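Local coordinates for protein cytokinin riboside 5'-monophosphate phosphoribohydrolase (Streptomyces coelicolor, PDB 5ZI9) that is a Rossmann-like protein of the SLOG clan that assembles from six copies of its chain, at residues 133-138 with 157-162; 200-205 with 233-238; 73-78 with 103-108. All blocks are in the same frame, centred on the assembly; numbering follows the deposited sequence.

Contact 1 (133-138 with 157-162); sequences LGIELP and FVRKMM
The guanidinium of Arg-159 carries Ile-135 on one face: CB of Ile-135 sits 3.6 Å above the plane, over its centre. At the edge of the same group, slightly tilted from its plane, lies the carbonyl of Leu-133, whose O accepts a hydrogen bond of 2.8 Å from NH2 of Arg-159. The N-H...O angle is 152°, and the donor lies in the carbonyl plane. With CG anti to the backbone N and the chain extended at chi2, CD of Arg-159 comes to 3.5 Å from the carbonyl O of Gly-134; the bend at chi3 (75°) then turns the guanidinium against CB of Ile-135 and toward Leu-133 O. CB of Leu-133 lies 4.0 Å from CD of Arg-159. Farther along the helix, CD1 of Leu-133 meets CB of Met-162 at 3.8 Å, the two side chains crossing at about a right angle; Phe-153 of strand 149-153 packs against both. Strand 133-135 and helix 157-162 run nearly antiparallel, 159° between directions, with the helix covering a face of the parallel sheet. Backbone carbonyl and apolar face together fix the guanidinium's rotation; a nearby citrate, probably from the crystallisation liquor, may mark a pocket that accepts anions.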
loop_
_atom_site.group_PDB
_atom_site.type_symbol
_atom_site.label_atom_id
_atom_site.label_comp_id
_atom_site.label_asym_id
_atom_site.label_seq_id
_atom_site.Cartn_x
_atom_site.Cartn_y
_atom_site.Cartn_z
ATOM N N LEU B 133 -15.379 -16.851 -12.659
ATOM C CA LEU B 133 -14.767 -16.352 -11.425
ATOM C C LEU B 133 -14.965 -17.410 -10.376
ATOM O O LEU B 133 -16.024 -17.486 -9.784
ATOM C CB LEU B 133 -15.427 -15.039 -10.967
ATOM C CG LEU B 133 -15.563 -13.903 -11.997
ATOM C CD1 LEU B 133 -16.154 -12.694 -11.339
ATOM C CD2 LEU B 133 -14.253 -13.504 -12.660
ATOM N N GLY B 134 -13.960 -18.249 -10.174
ATOM C CA GLY B 134 -14.047 -19.352 -9.215
ATOM C C GLY B 134 -13.836 -18.956 -7.766
ATOM O O GLY B 134 -13.437 -17.833 -7.455
ATOM N N ILE B 135 -14.094 -19.892 -6.881
ATOM C CA ILE B 135 -13.857 -19.673 -5.492
ATOM C C ILE B 135 -13.307 -20.964 -4.907
ATOM O O ILE B 135 -13.781 -22.066 -5.227
ATOM C CB ILE B 135 -15.157 -19.179 -4.756
ATOM C CG1 ILE B 135 -14.826 -18.522 -3.402
ATOM C CG2 ILE B 135 -16.153 -20.299 -4.524
ATOM C CD1 ILE B 135 -14.214 -17.134 -3.527
ATOM N N GLU B 136 -12.328 -20.828 -4.027
ATOM C CA GLU B 136 -11.791 -21.964 -3.282
ATOM C C GLU B 136 -12.904 -22.693 -2.530
ATOM O O GLU B 136 -13.718 -22.074 -1.898
ATOM C CB GLU B 136 -10.761 -21.451 -2.259
ATOM C CG GLU B 136 -10.074 -22.538 -1.461
ATOM C CD GLU B 136 -9.183 -22.014 -0.361
ATOM O OE1 GLU B 136 -9.040 -20.766 -0.125
ATOM O OE2 GLU B 136 -8.641 -22.896 0.307
ATOM N N LEU B 137 -12.911 -24.015 -2.604
ATOM C CA LEU B 137 -13.847 -24.875 -1.894
ATOM C C LEU B 137 -13.057 -25.964 -1.167
ATOM O O LEU B 137 -11.879 -26.221 -1.487
ATOM C CB LEU B 137 -14.738 -25.531 -2.913
ATOM C CG LEU B 137 -15.703 -24.640 -3.656
ATOM C CD1 LEU B 137 -16.399 -25.415 -4.785
ATOM C CD2 LEU B 137 -16.742 -24.109 -2.688
ATOM N N PRO B 138 -13.692 -26.627 -0.191
ATOM C CA PRO B 138 -12.981 -27.618 0.602
ATOM C C PRO B 138 -12.793 -28.955 -0.133
ATOM O O PRO B 138 -12.053 -29.807 0.334
ATOM C CB PRO B 138 -13.853 -27.761 1.836
ATOM C CG PRO B 138 -15.216 -27.409 1.358
ATOM C CD PRO B 138 -15.022 -26.338 0.358
ATOM N N PHE B 157 -15.455 -12.343 -0.542
ATOM C CA PHE B 157 -15.937 -10.976 -0.540
ATOM C C PHE B 157 -15.252 -10.131 -1.557
ATOM O O PHE B 157 -15.762 -9.123 -1.972
ATOM C CB PHE B 157 -15.794 -10.434 0.852
ATOM C CG PHE B 157 -16.677 -11.169 1.809
ATOM C CD1 PHE B 157 -18.008 -10.763 1.983
ATOM C CD2 PHE B 157 -16.241 -12.348 2.462
ATOM C CE1 PHE B 157 -18.850 -11.452 2.841
ATOM C CE2 PHE B 157 -17.098 -13.042 3.298
ATOM C CZ PHE B 157 -18.392 -12.578 3.494
ATOM N N VAL B 158 -14.096 -10.571 -1.993
ATOM C CA VAL B 158 -13.476 -9.980 -3.153
ATOM C C VAL B 158 -14.266 -10.417 -4.374
ATOM O O VAL B 158 -14.660 -9.589 -5.174
ATOM C CB VAL B 158 -12.001 -10.373 -3.282
ATOM C CG1 VAL B 158 -11.417 -9.756 -4.529
ATOM C CG2 VAL B 158 -11.233 -9.858 -2.065
ATOM N N ARG B 159 -14.532 -11.708 -4.497
ATOM C CA ARG B 159 -15.280 -12.176 -5.657
ATOM C C ARG B 159 -16.654 -11.533 -5.785
ATOM O O ARG B 159 -17.071 -11.207 -6.886
ATOM C CB ARG B 159 -15.435 -13.682 -5.683
ATOM C CG ARG B 159 -16.022 -14.166 -7.002
ATOM C CD ARG B 159 -16.125 -15.667 -7.075
ATOM N NE ARG B 159 -17.222 -16.176 -6.260
ATOM C CZ ARG B 159 -17.832 -17.328 -6.459
ATOM N NH1 ARG B 159 -18.816 -17.666 -5.668
ATOM N NH2 ARG B 159 -17.478 -18.159 -7.441
ATOM N N LYS B 160 -17.347 -11.340 -4.674
ATOM C CA LYS B 160 -18.698 -10.709 -4.687
ATOM C C LYS B 160 -18.745 -9.368 -5.374
ATOM O O LYS B 160 -19.710 -9.026 -6.030
ATOM C CB LYS B 160 -19.173 -10.478 -3.257
ATOM C CG LYS B 160 -20.044 -11.569 -2.753
ATOM C CD LYS B 160 -20.356 -11.280 -1.307
ATOM C CE LYS B 160 -21.540 -12.075 -0.766
ATOM N NZ LYS B 160 -22.104 -13.134 -1.655
ATOM N N MET B 161 -17.708 -8.598 -5.163
ATOM C CA MET B 161 -17.667 -7.299 -5.737
ATOM C C MET B 161 -17.358 -7.353 -7.231
ATOM O O MET B 161 -17.789 -6.478 -7.957
ATOM C CB MET B 161 -16.715 -6.407 -4.967
ATOM C CG MET B 161 -15.393 -6.097 -5.608
ATOM S SD MET B 161 -15.497 -4.429 -6.233
ATOM C CE MET B 161 -13.913 -3.807 -5.767
ATOM N N MET B 162 -16.660 -8.377 -7.707
ATOM C CA MET B 162 -16.360 -8.499 -9.146
ATOM C C MET B 162 -17.626 -8.803 -10.022
ATOM O O MET B 162 -17.755 -8.356 -11.191
ATOM C CB MET B 162 -15.322 -9.590 -9.366
ATOM C CG MET B 162 -14.046 -9.451 -8.545
ATOM S SD MET B 162 -12.915 -8.245 -9.191
ATOM C CE MET B 162 -11.889 -7.925 -7.757
#

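Contact 2 (200-205 with 233-238); sequences IVLFGS and FHVTDD
Ile-200 and Leu-202 meet Phe-233 at the close-packed end of this strand pair. CG of Leu-202 approaches CD2 of the Phe-233 ring at 3.9 Å, and CG2 of Ile-200 lies 4.0 Å from CB of Phe-233. CG of Phe-233 stands between its own backbone N and carbonyl carbon (chi1 59°), which directs the ring toward Leu-202. Leu-183 and Leu-187 of helix 177-191 and Val-212 of helix 205-220 close over this apolar cluster. On the face covered by helix 239-249, CG1 of Val-201 touches CG2 of Thr-236, while OG1 of Thr-236 is bonded to Glu-241 and also accepts from N of Asp-238 in an ST turn. Between the faces, four backbone hydrogen bonds join the parallel strands, from His-234 N to Ile-200 O at one end and from Gly-204 N to Thr-236 O at the other. Strand 200-203, helix 205-220 and strand 234-236 form a beta-alpha-beta unit at the margin of the Rossmann-like sheet, where 234-236 is the outermost strand within the chain. Past the strand ends the contact becomes polar and more exposed. The carboxylate of Asp-237 spans the start of helix 205-220: OD1 accepts from Ser-205 N at 2.7 Å on the syn side, though well out of the carboxylate plane. The Phe-203 ring, its CG anti to the backbone N (chi1 -167°), touches Val-239 and has Thr-236 O and CA of Asp-237 over one face, near its rim; its CZ comes to 3.2 Å from Asp-237 O.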
loop_
_atom_site.group_PDB
_atom_site.type_symbol
_atom_site.label_atom_id
_atom_site.label_comp_id
_atom_site.label_asym_id
_atom_site.label_seq_id
_atom_site.Cartn_x
_atom_site.Cartn_y
_atom_site.Cartn_z
ATOM N N ILE B 200 -32.487 -7.309 -13.089
ATOM C CA ILE B 200 -32.375 -8.601 -12.437
ATOM C C ILE B 200 -33.505 -9.465 -12.972
ATOM O O ILE B 200 -34.648 -9.124 -12.800
ATOM C CB ILE B 200 -32.516 -8.435 -10.921
ATOM C CG1 ILE B 200 -31.386 -7.583 -10.373
ATOM C CG2 ILE B 200 -32.467 -9.765 -10.205
ATOM C CD1 ILE B 200 -31.683 -7.066 -8.978
ATOM N N VAL B 201 -33.184 -10.599 -13.577
ATOM C CA VAL B 201 -34.179 -11.469 -14.178
ATOM C C VAL B 201 -34.083 -12.866 -13.590
ATOM O O VAL B 201 -33.037 -13.474 -13.639
ATOM C CB VAL B 201 -33.899 -11.573 -15.717
ATOM C CG1 VAL B 201 -34.840 -12.575 -16.398
ATOM C CG2 VAL B 201 -33.926 -10.185 -16.390
ATOM N N LEU B 202 -35.181 -13.425 -13.106
ATOM C CA LEU B 202 -35.182 -14.825 -12.652
ATOM C C LEU B 202 -35.765 -15.721 -13.732
ATOM O O LEU B 202 -36.751 -15.392 -14.312
ATOM C CB LEU B 202 -35.998 -15.009 -11.376
ATOM C CG LEU B 202 -36.024 -13.942 -10.268
ATOM C CD1 LEU B 202 -36.488 -14.576 -8.973
ATOM C CD2 LEU B 202 -34.690 -13.269 -10.017
ATOM N N PHE B 203 -35.174 -16.877 -13.979
ATOM C CA PHE B 203 -35.677 -17.789 -14.967
ATOM C C PHE B 203 -36.314 -18.972 -14.265
ATOM O O PHE B 203 -35.654 -19.619 -13.470
ATOM C CB PHE B 203 -34.541 -18.267 -15.843
ATOM C CG PHE B 203 -35.015 -18.961 -17.066
ATOM C CD1 PHE B 203 -35.349 -20.326 -17.039
ATOM C CD2 PHE B 203 -35.186 -18.250 -18.246
ATOM C CE1 PHE B 203 -35.821 -20.965 -18.176
ATOM C CE2 PHE B 203 -35.650 -18.896 -19.386
ATOM C CZ PHE B 203 -35.962 -20.255 -19.351
ATOM N N GLY B 204 -37.584 -19.261 -14.568
ATOM C CA GLY B 204 -38.282 -20.449 -14.068
ATOM C C GLY B 204 -39.419 -20.073 -13.157
ATOM O O GLY B 204 -39.260 -20.036 -11.958
ATOM N N SER B 205 -40.592 -19.807 -13.703
ATOM C CA SER B 205 -41.721 -19.329 -12.867
ATOM C C SER B 205 -42.266 -20.365 -11.839
ATOM O O SER B 205 -42.707 -19.965 -10.740
ATOM C CB SER B 205 -42.841 -18.773 -13.747
ATOM O OG SER B 205 -43.351 -19.785 -14.581
ATOM N N PHE B 233 -37.185 -7.078 -10.039
ATOM C CA PHE B 233 -36.838 -8.221 -10.833
ATOM C C PHE B 233 -38.014 -8.600 -11.715
ATOM O O PHE B 233 -39.100 -8.125 -11.476
ATOM C CB PHE B 233 -36.434 -9.377 -9.939
ATOM C CG PHE B 233 -37.503 -9.827 -8.955
ATOM C CD1 PHE B 233 -37.650 -9.212 -7.719
ATOM C CD2 PHE B 233 -38.312 -10.918 -9.235
ATOM C CE1 PHE B 233 -38.593 -9.657 -6.807
ATOM C CE2 PHE B 233 -39.264 -11.374 -8.313
ATOM C CZ PHE B 233 -39.406 -10.745 -7.101
ATOM N N HIS B 234 -37.781 -9.411 -12.748
ATOM C CA HIS B 234 -38.864 -9.985 -13.570
ATOM C C HIS B 234 -38.698 -11.496 -13.515
ATOM O O HIS B 234 -37.603 -11.987 -13.430
ATOM C CB HIS B 234 -38.865 -9.458 -15.030
ATOM C CG HIS B 234 -38.374 -8.032 -15.184
ATOM N ND1 HIS B 234 -39.191 -6.986 -15.584
ATOM C CD2 HIS B 234 -37.141 -7.482 -15.008
ATOM C CE1 HIS B 234 -38.486 -5.864 -15.645
ATOM N NE2 HIS B 234 -37.239 -6.136 -15.297
ATOM N N VAL B 235 -39.793 -12.224 -13.520
ATOM C CA VAL B 235 -39.770 -13.653 -13.617
ATOM C C VAL B 235 -40.255 -14.051 -15.013
ATOM O O VAL B 235 -41.268 -13.574 -15.484
ATOM C CB VAL B 235 -40.688 -14.268 -12.577
ATOM C CG1 VAL B 235 -40.664 -15.799 -12.659
ATOM C CG2 VAL B 235 -40.297 -13.765 -11.193
ATOM N N THR B 236 -39.551 -14.974 -15.647
ATOM C CA THR B 236 -39.869 -15.400 -16.994
ATOM C C THR B 236 -39.501 -16.863 -17.225
ATOM O O THR B 236 -38.689 -17.444 -16.499
ATOM C CB THR B 236 -39.170 -14.490 -18.015
ATOM O OG1 THR B 236 -39.691 -14.750 -19.312
ATOM C CG2 THR B 236 -37.684 -14.693 -18.036
ATOM N N ASP B 237 -40.141 -17.468 -18.215
ATOM C CA ASP B 237 -39.748 -18.788 -18.666
ATOM C C ASP B 237 -39.168 -18.713 -20.057
ATOM O O ASP B 237 -38.820 -19.735 -20.596
ATOM C CB ASP B 237 -40.936 -19.725 -18.624
ATOM C CG ASP B 237 -41.376 -20.035 -17.205
ATOM O OD1 ASP B 237 -40.561 -20.431 -16.345
ATOM O OD2 ASP B 237 -42.563 -19.899 -16.931
ATOM N N ASP B 238 -39.011 -17.514 -20.617
ATOM C CA ASP B 238 -38.632 -17.368 -21.995
ATOM C C ASP B 238 -37.236 -16.742 -22.074
ATOM O O ASP B 238 -36.985 -15.608 -21.621
ATOM C CB ASP B 238 -39.675 -16.532 -22.761
ATOM C CG ASP B 238 -39.327 -16.380 -24.218
ATOM O OD1 ASP B 238 -38.839 -17.352 -24.804
ATOM O OD2 ASP B 238 -39.460 -15.287 -24.783
#

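Contact 3 (73-78 with 103-108); sequences PAISVF and AGFAVI. With EDO (1,2-ethanediol), chain M.
Strands 74-78 and 106-108 run parallel, their directions 29° apart, and are joined by four backbone hydrogen bonds, Ala-106 N to Pro-73 O, Ile-75 N to Ala-106 O, Ile-108 N to Ile-75 O and Val-77 N to Ile-108 O, all close to straight. Ala-74 pairs with Ala-106, Ile-75 with Val-107 and Ser-76 with Ile-108. The small methyl groups of Ala-74 and Ala-106 meet at 3.7 Å, and CB of Ala-74 also receives CD1 of Ile-108 at 3.5 Å. The same isoleucine lays its CB 3.5 Å from OG of Ser-76; that hydroxyl is hydrogen-bonded to the carbonyl O of Phe-163, at the end of helix 156-165, which ties this face of the sheet to the helix. On the other face, Ile-75 makes a CH-pi contact: its CG1 stands 3.9 Å from the centroid of the Phe-105 ring and 17° off the normal. CG1 of Ile-75 is anti to the carbonyl carbon (chi1 -68°), which turns that branch over the ring. The edge of Phe-105 is met by the carbonyl O of Pro-73, and CD1 of the ring packs against CB of Pro-73. Strand 74-78, helix 88-102 and strand 106-109 form a beta-alpha-beta unit in which the intervening helix ends in a Schellman motif at Gly-104, whose positive phi turns the chain into the second strand. Leu-96 and Leu-100 of that helix cover Val-77, and Leu-100 also touches Ile-75 and Val-107. Farther along, CG2 of Val-77 and CG1 of Val-107 approach to 4.1 Å, the two side chains crossing at a slant. Val-246 of helix 239-249 touches both Ile-75 and Phe-105. A 1,2-ethanediol, probably from the crystallisation liquor, lies by Phe-105 O and is hydrogen-bonded to Thr-129 N.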
loop_
_atom_site.group_PDB
_atom_site.type_symbol
_atom_site.label_atom_id
_atom_site.label_comp_id
_atom_site.label_asym_id
_atom_site.label_seq_id
_atom_site.Cartn_x
_atom_site.Cartn_y
_atom_site.Cartn_z
ATOM N N PRO B 73 -18.765 -4.966 -21.802
ATOM C CA PRO B 73 -20.016 -5.039 -21.068
ATOM C C PRO B 73 -20.471 -6.464 -20.820
ATOM O O PRO B 73 -20.446 -7.266 -21.761
ATOM C CB PRO B 73 -20.979 -4.367 -22.024
ATOM C CG PRO B 73 -20.163 -3.317 -22.673
ATOM C CD PRO B 73 -18.727 -3.771 -22.658
ATOM N N ALA B 74 -20.863 -6.789 -19.581
ATOM C CA ALA B 74 -21.198 -8.176 -19.246
ATOM C C ALA B 74 -22.449 -8.307 -18.453
ATOM O O ALA B 74 -22.939 -7.331 -17.914
ATOM C CB ALA B 74 -20.067 -8.815 -18.471
ATOM N N ILE B 75 -22.957 -9.532 -18.408
ATOM C CA ILE B 75 -24.054 -9.922 -17.529
ATOM C C ILE B 75 -23.566 -11.088 -16.669
ATOM O O ILE B 75 -22.904 -11.971 -17.163
ATOM C CB ILE B 75 -25.289 -10.349 -18.345
ATOM C CG1 ILE B 75 -25.888 -9.145 -19.076
ATOM C CG2 ILE B 75 -26.324 -11.071 -17.485
ATOM C CD1 ILE B 75 -26.408 -8.037 -18.195
ATOM N N SER B 76 -23.896 -11.077 -15.390
ATOM C CA SER B 76 -23.458 -12.136 -14.487
ATOM C C SER B 76 -24.593 -13.118 -14.308
ATOM O O SER B 76 -25.692 -12.711 -13.936
ATOM C CB SER B 76 -23.015 -11.589 -13.128
ATOM O OG SER B 76 -21.735 -10.999 -13.221
ATOM N N VAL B 77 -24.308 -14.401 -14.564
ATOM C CA VAL B 77 -25.317 -15.465 -14.533
ATOM C C VAL B 77 -25.070 -16.431 -13.394
ATOM O O VAL B 77 -23.949 -16.831 -13.153
ATOM C CB VAL B 77 -25.369 -16.215 -15.885
ATOM C CG1 VAL B 77 -26.440 -17.312 -15.853
ATOM C CG2 VAL B 77 -25.639 -15.198 -16.977
ATOM N N PHE B 78 -26.137 -16.776 -12.697
ATOM C CA PHE B 78 -26.083 -17.603 -11.491
ATOM C C PHE B 78 -27.112 -18.679 -11.624
ATOM O O PHE B 78 -28.096 -18.558 -12.358
ATOM C CB PHE B 78 -26.413 -16.794 -10.227
ATOM C CG PHE B 78 -25.514 -15.629 -10.023
ATOM C CD1 PHE B 78 -24.286 -15.784 -9.383
ATOM C CD2 PHE B 78 -25.862 -14.379 -10.535
ATOM C CE1 PHE B 78 -23.439 -14.704 -9.256
ATOM C CE2 PHE B 78 -25.035 -13.307 -10.373
ATOM C CZ PHE B 78 -23.817 -13.471 -9.753
ATOM N N ALA B 103 -26.548 -10.456 -27.931
ATOM C CA ALA B 103 -26.932 -9.091 -27.522
ATOM C C ALA B 103 -25.769 -8.127 -27.251
ATOM O O ALA B 103 -26.012 -6.974 -26.916
ATOM C CB ALA B 103 -27.839 -9.153 -26.317
ATOM N N GLY B 104 -24.524 -8.590 -27.374
ATOM C CA GLY B 104 -23.353 -7.759 -27.137
ATOM C C GLY B 104 -22.713 -7.855 -25.754
ATOM O O GLY B 104 -21.777 -7.109 -25.460
ATOM N N PHE B 105 -23.175 -8.778 -24.915
ATOM C CA PHE B 105 -22.623 -8.917 -23.567
ATOM C C PHE B 105 -21.599 -10.025 -23.426
ATOM O O PHE B 105 -21.695 -11.068 -24.081
ATOM C CB PHE B 105 -23.738 -9.205 -22.556
ATOM C CG PHE B 105 -24.720 -8.084 -22.410
ATOM C CD1 PHE B 105 -24.342 -6.892 -21.810
ATOM C CD2 PHE B 105 -26.020 -8.215 -22.880
ATOM C CE1 PHE B 105 -25.247 -5.850 -21.674
ATOM C CE2 PHE B 105 -26.922 -7.174 -22.759
ATOM C CZ PHE B 105 -26.539 -5.985 -22.148
ATOM N N ALA B 106 -20.646 -9.829 -22.517
ATOM C CA ALA B 106 -19.845 -10.958 -22.030
ATOM C C ALA B 106 -20.636 -11.773 -21.000
ATOM O O ALA B 106 -21.557 -11.268 -20.370
ATOM C CB ALA B 106 -18.544 -10.459 -21.448
ATOM N N VAL B 107 -20.293 -13.030 -20.819
ATOM C CA VAL B 107 -20.991 -13.777 -19.799
ATOM C C VAL B 107 -20.077 -14.108 -18.637
ATOM O O VAL B 107 -19.054 -14.745 -18.831
ATOM C CB VAL B 107 -21.612 -15.036 -20.372
ATOM C CG1 VAL B 107 -22.330 -15.838 -19.274
ATOM C CG2 VAL B 107 -22.578 -14.634 -21.476
ATOM N N ILE B 108 -20.474 -13.678 -17.435
ATOM C CA ILE B 108 -19.712 -13.937 -16.208
ATOM C C ILE B 108 -20.429 -14.956 -15.352
ATOM O O ILE B 108 -21.595 -14.811 -15.101
ATOM C CB ILE B 108 -19.486 -12.650 -15.382
ATOM C CG1 ILE B 108 -18.660 -11.619 -16.161
ATOM C CG2 ILE B 108 -18.714 -12.982 -14.104
ATOM C CD1 ILE B 108 -18.710 -10.239 -15.560
HETATM C C1 EDO M . -19.334 -10.538 -25.680
HETATM O O1 EDO M . -19.446 -11.991 -25.613
HETATM C C2 EDO M . -18.788 -10.048 -27.007
HETATM O O2 EDO M . -17.342 -10.169 -26.915
#

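In the fold
All three contacts belong to one parallel sheet of seven strands, ordered 149-153, 130-135, 106-109, 74-78, 167-172, 200-203, 234-236. Along the chain contact 3 closes first, then contact 1, then contact 2. Contacts 1 and 3 have centres about 17 Å apart and touch where CD1 of Leu-133 packs on CG2 of Ile-108, across neighbouring strands. Contacts 2 and 3 are about 16 Å apart between centres, with strand 167-172 between their strand pairs, and helix 239-249 packs on both. Contacts 1 and 2, about 25 Å between centres, lie toward different ends of the sheet. Residues of contact 1 touch two neighbouring subunits, whereas no other protein chain touches contacts 2 and 3.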